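Local coordinates for protein putative alpha KG dependent 2,4-D dioxygenase (Burkholderia xenovorans, PDB 5J92) that probably acts as an iron(II)- and 2-oxoglutarate-dependent dioxygenase of the TfdA/TauD family, binding a single iron(II) ion, at residues Phe66-Phe70 against Gly71-Val75; Val262-Asn266 against Arg267-His271. One frame throughout, in Å; residues are numbered along the deposited sequence.

Overall arrangement
From the N terminus, helix 60-67 runs out into contact 1, where 66-70 turns into the extended segment 71-75 and folds L73 back onto the helix end. Contact 1 closes well before contact 2 opens, so the two follow in series and neither nests in nor crosses the other. In contact 2, strand 261-265 of the mixed sheet turns at 266-268 into strand 269-273 of a separate three-stranded sheet, bringing H271 to the iron. The contact centres lie about 15 Å apart, yet they touch: F70 CE1 packs on M263 CE at 3.8 Å, and F66 also meets M263, joining the helix end to the mixed sheet.

Contact 1: residues Phe66-Phe70 against Gly71-Val75; sequences FAAGF and GPLQV
At the C-terminal end of helix 60-67 the chain makes a type I beta turn from A67 to F70 and leaves as an extended segment, along which L73 folds back over the alanines. L73 CD2 lies 3.8 Å from A67 CB, while L73 CG and CD1 lie more loosely by A68 CB, each at 4.2 Å. With CG anti to the carbonyl carbon (chi1 -69°), the L73 side chain is directed back to the helix end. The turn is closed by F70 N donating to A67 O at 3.0 Å. A water spans A68 O, within the turn, and G71 O just after it, donating to G71 O at 3.0 Å and joining two carbonyl oxygens that could not bond to each other. Across this turn, which leads from the helix to the edge of the mixed sheet of the double-stranded beta-helix (jelly-roll) fold of the TauD/TfdA family, F70 CE2 sits 3.6 Å above the F66 ring plane, offset toward its rim. P72 and Q74 hydrogen-bond through their backbones to L291 and T289 of strand 284-291, while F70 O accepts from R133 NH1 and the F70 ring packs on I38 and I41 of helix 35-47.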
loop_
_atom_site.group_PDB
_atom_site.type_symbol
_atom_site.label_atom_id
_atom_site.label_comp_id
_atom_site.label_asym_id
_atom_site.label_seq_id
_atom_site.Cartn_x
_atom_site.Cartn_y
_atom_site.Cartn_z
ATOM N N PHE A 66 -29.592 -1.100 19.988
ATOM C CA PHE A 66 -29.537 -1.999 18.839
ATOM C C PHE A 66 -28.218 -2.763 18.811
ATOM O O PHE A 66 -28.198 -3.993 18.683
ATOM C CB PHE A 66 -29.745 -1.202 17.549
ATOM C CG PHE A 66 -29.479 -1.989 16.291
ATOM C CD1 PHE A 66 -30.332 -3.001 15.892
ATOM C CD2 PHE A 66 -28.387 -1.692 15.499
ATOM C CE1 PHE A 66 -30.085 -3.720 14.731
ATOM C CE2 PHE A 66 -28.132 -2.405 14.343
ATOM C CZ PHE A 66 -28.982 -3.425 13.958
ATOM N N ALA A 67 -27.102 -2.046 18.967
ATOM C CA ALA A 67 -25.797 -2.690 18.959
ATOM C C ALA A 67 -25.692 -3.766 20.037
ATOM O O ALA A 67 -25.143 -4.846 19.792
ATOM C CB ALA A 67 -24.710 -1.633 19.141
ATOM N N ALA A 68 -26.240 -3.500 21.228
ATOM C CA ALA A 68 -26.120 -4.415 22.359
ATOM C C ALA A 68 -26.826 -5.744 22.127
ATOM O O ALA A 68 -26.641 -6.668 22.927
ATOM C CB ALA A 68 -26.646 -3.758 23.632
ATOM N N GLY A 69 -27.651 -5.859 21.086
ATOM C CA GLY A 69 -28.234 -7.149 20.774
ATOM C C GLY A 69 -27.269 -8.145 20.149
ATOM O O GLY A 69 -27.586 -9.337 20.109
ATOM N N PHE A 70 -26.093 -7.698 19.699
ATOM C CA PHE A 70 -25.159 -8.570 18.997
ATOM C C PHE A 70 -23.881 -8.862 19.766
ATOM O O PHE A 70 -23.076 -9.681 19.312
ATOM C CB PHE A 70 -24.807 -7.964 17.632
ATOM C CG PHE A 70 -26.014 -7.701 16.782
ATOM C CD1 PHE A 70 -26.586 -8.723 16.035
ATOM C CD2 PHE A 70 -26.624 -6.457 16.788
ATOM C CE1 PHE A 70 -27.717 -8.485 15.248
ATOM C CE2 PHE A 70 -27.761 -6.209 16.016
ATOM C CZ PHE A 70 -28.307 -7.227 15.255
ATOM N N GLY A 71 -23.674 -8.230 20.902
ATOM C CA GLY A 71 -22.516 -8.503 21.715
ATOM C C GLY A 71 -22.409 -7.462 22.799
ATOM O O GLY A 71 -23.170 -6.491 22.824
ATOM N N PRO A 72 -21.458 -7.639 23.716
ATOM C CA PRO A 72 -21.272 -6.642 24.777
ATOM C C PRO A 72 -20.653 -5.365 24.224
ATOM O O PRO A 72 -19.763 -5.405 23.373
ATOM C CB PRO A 72 -20.337 -7.349 25.773
ATOM C CG PRO A 72 -19.580 -8.336 24.953
ATOM C CD PRO A 72 -20.517 -8.768 23.824
ATOM N N LEU A 73 -21.138 -4.226 24.715
ATOM C CA LEU A 73 -20.659 -2.939 24.227
ATOM C C LEU A 73 -19.245 -2.655 24.720
ATOM O O LEU A 73 -18.891 -2.964 25.863
ATOM C CB LEU A 73 -21.607 -1.818 24.669
ATOM C CG LEU A 73 -23.003 -1.801 24.023
ATOM C CD1 LEU A 73 -23.932 -0.787 24.677
ATOM C CD2 LEU A 73 -22.900 -1.538 22.521
ATOM N N GLN A 74 -18.439 -2.034 23.862
ATOM C CA GLN A 74 -17.113 -1.589 24.276
ATOM C C GLN A 74 -17.224 -0.305 25.090
ATOM O O GLN A 74 -17.805 0.681 24.628
ATOM C CB GLN A 74 -16.212 -1.365 23.065
ATOM C CG GLN A 74 -14.827 -0.882 23.438
ATOM C CD GLN A 74 -13.905 -0.744 22.245
ATOM O OE1 GLN A 74 -14.239 -0.089 21.252
ATOM N NE2 GLN A 74 -12.741 -1.379 22.327
ATOM N N VAL A 75 -16.663 -0.318 26.300
ATOM C CA VAL A 75 -16.701 0.848 27.176
ATOM C C VAL A 75 -15.505 1.750 26.903
ATOM O O VAL A 75 -14.363 1.289 26.891
ATOM C CB VAL A 75 -16.738 0.430 28.656
HETATM O O HOH W 1 -25.248 -6.579 25.041
#

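Contact 2: residues Val262-Asn266 against Arg267-His271; sequences VMWDN and RALMH. With FE2 (Fe (II) ion), chain E.
D265 and R267 face each other across the tight turn that carries the chain from the mixed sheet to the three-stranded sheet and delivers H271, the distal histidine of the family's His-X-Asp...His iron site. R267 leaves its backbone with CB 3.1 Å from D265 OD1, and CG and CD stay alongside that same oxygen. The bend at chi3 (-67°) then turns NE onto D265 OD1 at 2.8 Å, where it meets the syn lone pair nearly in the guanidinium plane. NH2 reaches D265 OD2 at 3.0 Å from above the carboxylate plane, making a side-on, two-nitrogen salt bridge. R267 N adds a second bond to OD1, while OD2 is also hydrogen-bonded to H209 NE2. A268 N closes the bend onto D265 O.

The indole edge of W264 meets the face of H271 in an edge-to-face pair, the centroids of the five-membered ring of W264 and the H271 ring 4.4 Å apart and the planes at 53°. NE1 stands over the imidazole near its rim, and L269 CD1 packs on W264 CB at 3.8 Å. NE1 also gives a weak hydrogen bond to N266 OD1, whose amide is held further by D124 N, and by S135 OG and R133 O at ND2. One water, in the plane of the imidazole, accepts from H271 ND1 and donates to N266 OD1. With ND1 bonded to this water and W264 over one face, the ring is held in the orientation in which H271 NE2 binds the iron at 2.4 Å, beside H122 and D124.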
loop_
_atom_site.group_PDB
_atom_site.type_symbol
_atom_site.label_atom_id
_atom_site.label_comp_id
_atom_site.label_asym_id
_atom_site.label_seq_id
_atom_site.Cartn_x
_atom_site.Cartn_y
_atom_site.Cartn_z
ATOM N N VAL A 262 -24.728 1.711 9.263
ATOM C CA VAL A 262 -23.881 0.688 8.662
ATOM C C VAL A 262 -23.268 -0.128 9.790
ATOM O O VAL A 262 -22.617 0.420 10.693
ATOM C CB VAL A 262 -22.796 1.280 7.751
ATOM C CG1 VAL A 262 -21.888 0.160 7.214
ATOM C CG2 VAL A 262 -23.436 2.044 6.601
ATOM N N MET A 263 -23.507 -1.433 9.737
ATOM C CA MET A 263 -23.025 -2.403 10.706
ATOM C C MET A 263 -22.096 -3.357 9.978
ATOM O O MET A 263 -22.463 -3.880 8.916
ATOM C CB MET A 263 -24.218 -3.131 11.338
ATOM C CG MET A 263 -23.973 -4.499 11.910
ATOM S SD MET A 263 -25.578 -5.205 12.346
ATOM C CE MET A 263 -25.069 -6.675 13.231
ATOM N N TRP A 264 -20.862 -3.521 10.486
ATOM C CA TRP A 264 -19.911 -4.394 9.812
ATOM C C TRP A 264 -19.219 -5.326 10.797
ATOM O O TRP A 264 -18.992 -4.987 11.964
ATOM C CB TRP A 264 -18.875 -3.601 8.971
ATOM C CG TRP A 264 -17.817 -2.822 9.738
ATOM C CD1 TRP A 264 -16.590 -3.271 10.157
ATOM C CD2 TRP A 264 -17.895 -1.455 10.135
ATOM N NE1 TRP A 264 -15.906 -2.263 10.814
ATOM C CE2 TRP A 264 -16.687 -1.136 10.807
ATOM C CE3 TRP A 264 -18.873 -0.464 10.000
ATOM C CZ2 TRP A 264 -16.437 0.125 11.322
ATOM C CZ3 TRP A 264 -18.615 0.795 10.527
ATOM C CH2 TRP A 264 -17.413 1.075 11.180
ATOM N N ASP A 265 -18.920 -6.524 10.300
ATOM C CA ASP A 265 -18.345 -7.615 11.090
ATOM C C ASP A 265 -16.826 -7.555 10.945
ATOM O O ASP A 265 -16.270 -7.919 9.908
ATOM C CB ASP A 265 -18.938 -8.944 10.627
ATOM C CG ASP A 265 -18.570 -10.123 11.535
ATOM O OD1 ASP A 265 -17.628 -9.993 12.350
ATOM O OD2 ASP A 265 -19.249 -11.175 11.437
ATOM N N ASN A 266 -16.147 -7.070 11.989
ATOM C CA ASN A 266 -14.692 -6.990 11.964
ATOM C C ASN A 266 -14.023 -8.357 11.856
ATOM O O ASN A 266 -12.846 -8.429 11.488
ATOM C CB ASN A 266 -14.190 -6.251 13.207
ATOM C CG ASN A 266 -14.605 -4.791 13.215
ATOM O OD1 ASN A 266 -13.988 -3.978 12.549
ATOM N ND2 ASN A 266 -15.655 -4.460 13.959
ATOM N N ARG A 267 -14.745 -9.439 12.154
ATOM C CA ARG A 267 -14.181 -10.785 12.080
ATOM C C ARG A 267 -13.946 -11.249 10.652
ATOM O O ARG A 267 -13.292 -12.277 10.464
ATOM C CB ARG A 267 -15.103 -11.781 12.791
ATOM C CG ARG A 267 -15.359 -11.436 14.253
ATOM C CD ARG A 267 -16.463 -12.288 14.855
ATOM N NE ARG A 267 -17.773 -12.002 14.271
ATOM C CZ ARG A 267 -18.914 -12.484 14.751
ATOM N NH1 ARG A 267 -18.894 -13.274 15.825
ATOM N NH2 ARG A 267 -20.068 -12.179 14.167
ATOM N N ALA A 268 -14.456 -10.516 9.650
ATOM C CA ALA A 268 -14.327 -10.898 8.252
ATOM C C ALA A 268 -13.784 -9.781 7.370
ATOM O O ALA A 268 -13.724 -9.953 6.150
ATOM C CB ALA A 268 -15.687 -11.348 7.694
ATOM N N LEU A 269 -13.406 -8.640 7.938
ATOM C CA LEU A 269 -13.147 -7.472 7.116
ATOM C C LEU A 269 -11.950 -6.690 7.616
ATOM O O LEU A 269 -11.504 -6.836 8.756
ATOM C CB LEU A 269 -14.343 -6.506 7.102
ATOM C CG LEU A 269 -15.659 -7.041 6.564
ATOM C CD1 LEU A 269 -16.780 -6.199 7.082
ATOM C CD2 LEU A 269 -15.589 -6.993 5.028
ATOM N N MET A 270 -11.462 -5.842 6.723
ATOM C CA MET A 270 -10.748 -4.630 7.056
ATOM C C MET A 270 -11.600 -3.491 6.523
ATOM O O MET A 270 -12.442 -3.683 5.630
ATOM C CB MET A 270 -9.345 -4.595 6.435
ATOM C CG MET A 270 -8.284 -5.379 7.214
ATOM S SD MET A 270 -6.609 -4.980 6.700
ATOM C CE MET A 270 -6.709 -5.245 4.941
ATOM N N HIS A 271 -11.409 -2.311 7.091
ATOM C CA HIS A 271 -12.112 -1.148 6.569
ATOM C C HIS A 271 -11.210 0.066 6.722
ATOM O O HIS A 271 -10.218 0.044 7.455
ATOM C CB HIS A 271 -13.436 -0.917 7.289
ATOM C CG HIS A 271 -13.259 -0.469 8.701
ATOM N ND1 HIS A 271 -12.944 -1.340 9.723
ATOM C CD2 HIS A 271 -13.304 0.764 9.254
ATOM C CE1 HIS A 271 -12.813 -0.662 10.847
ATOM N NE2 HIS A 271 -13.035 0.614 10.590
HETATM FE FE FE2 E . -12.172 1.662 12.617
HETATM O O HOH W 2 -12.993 -4.376 9.781
#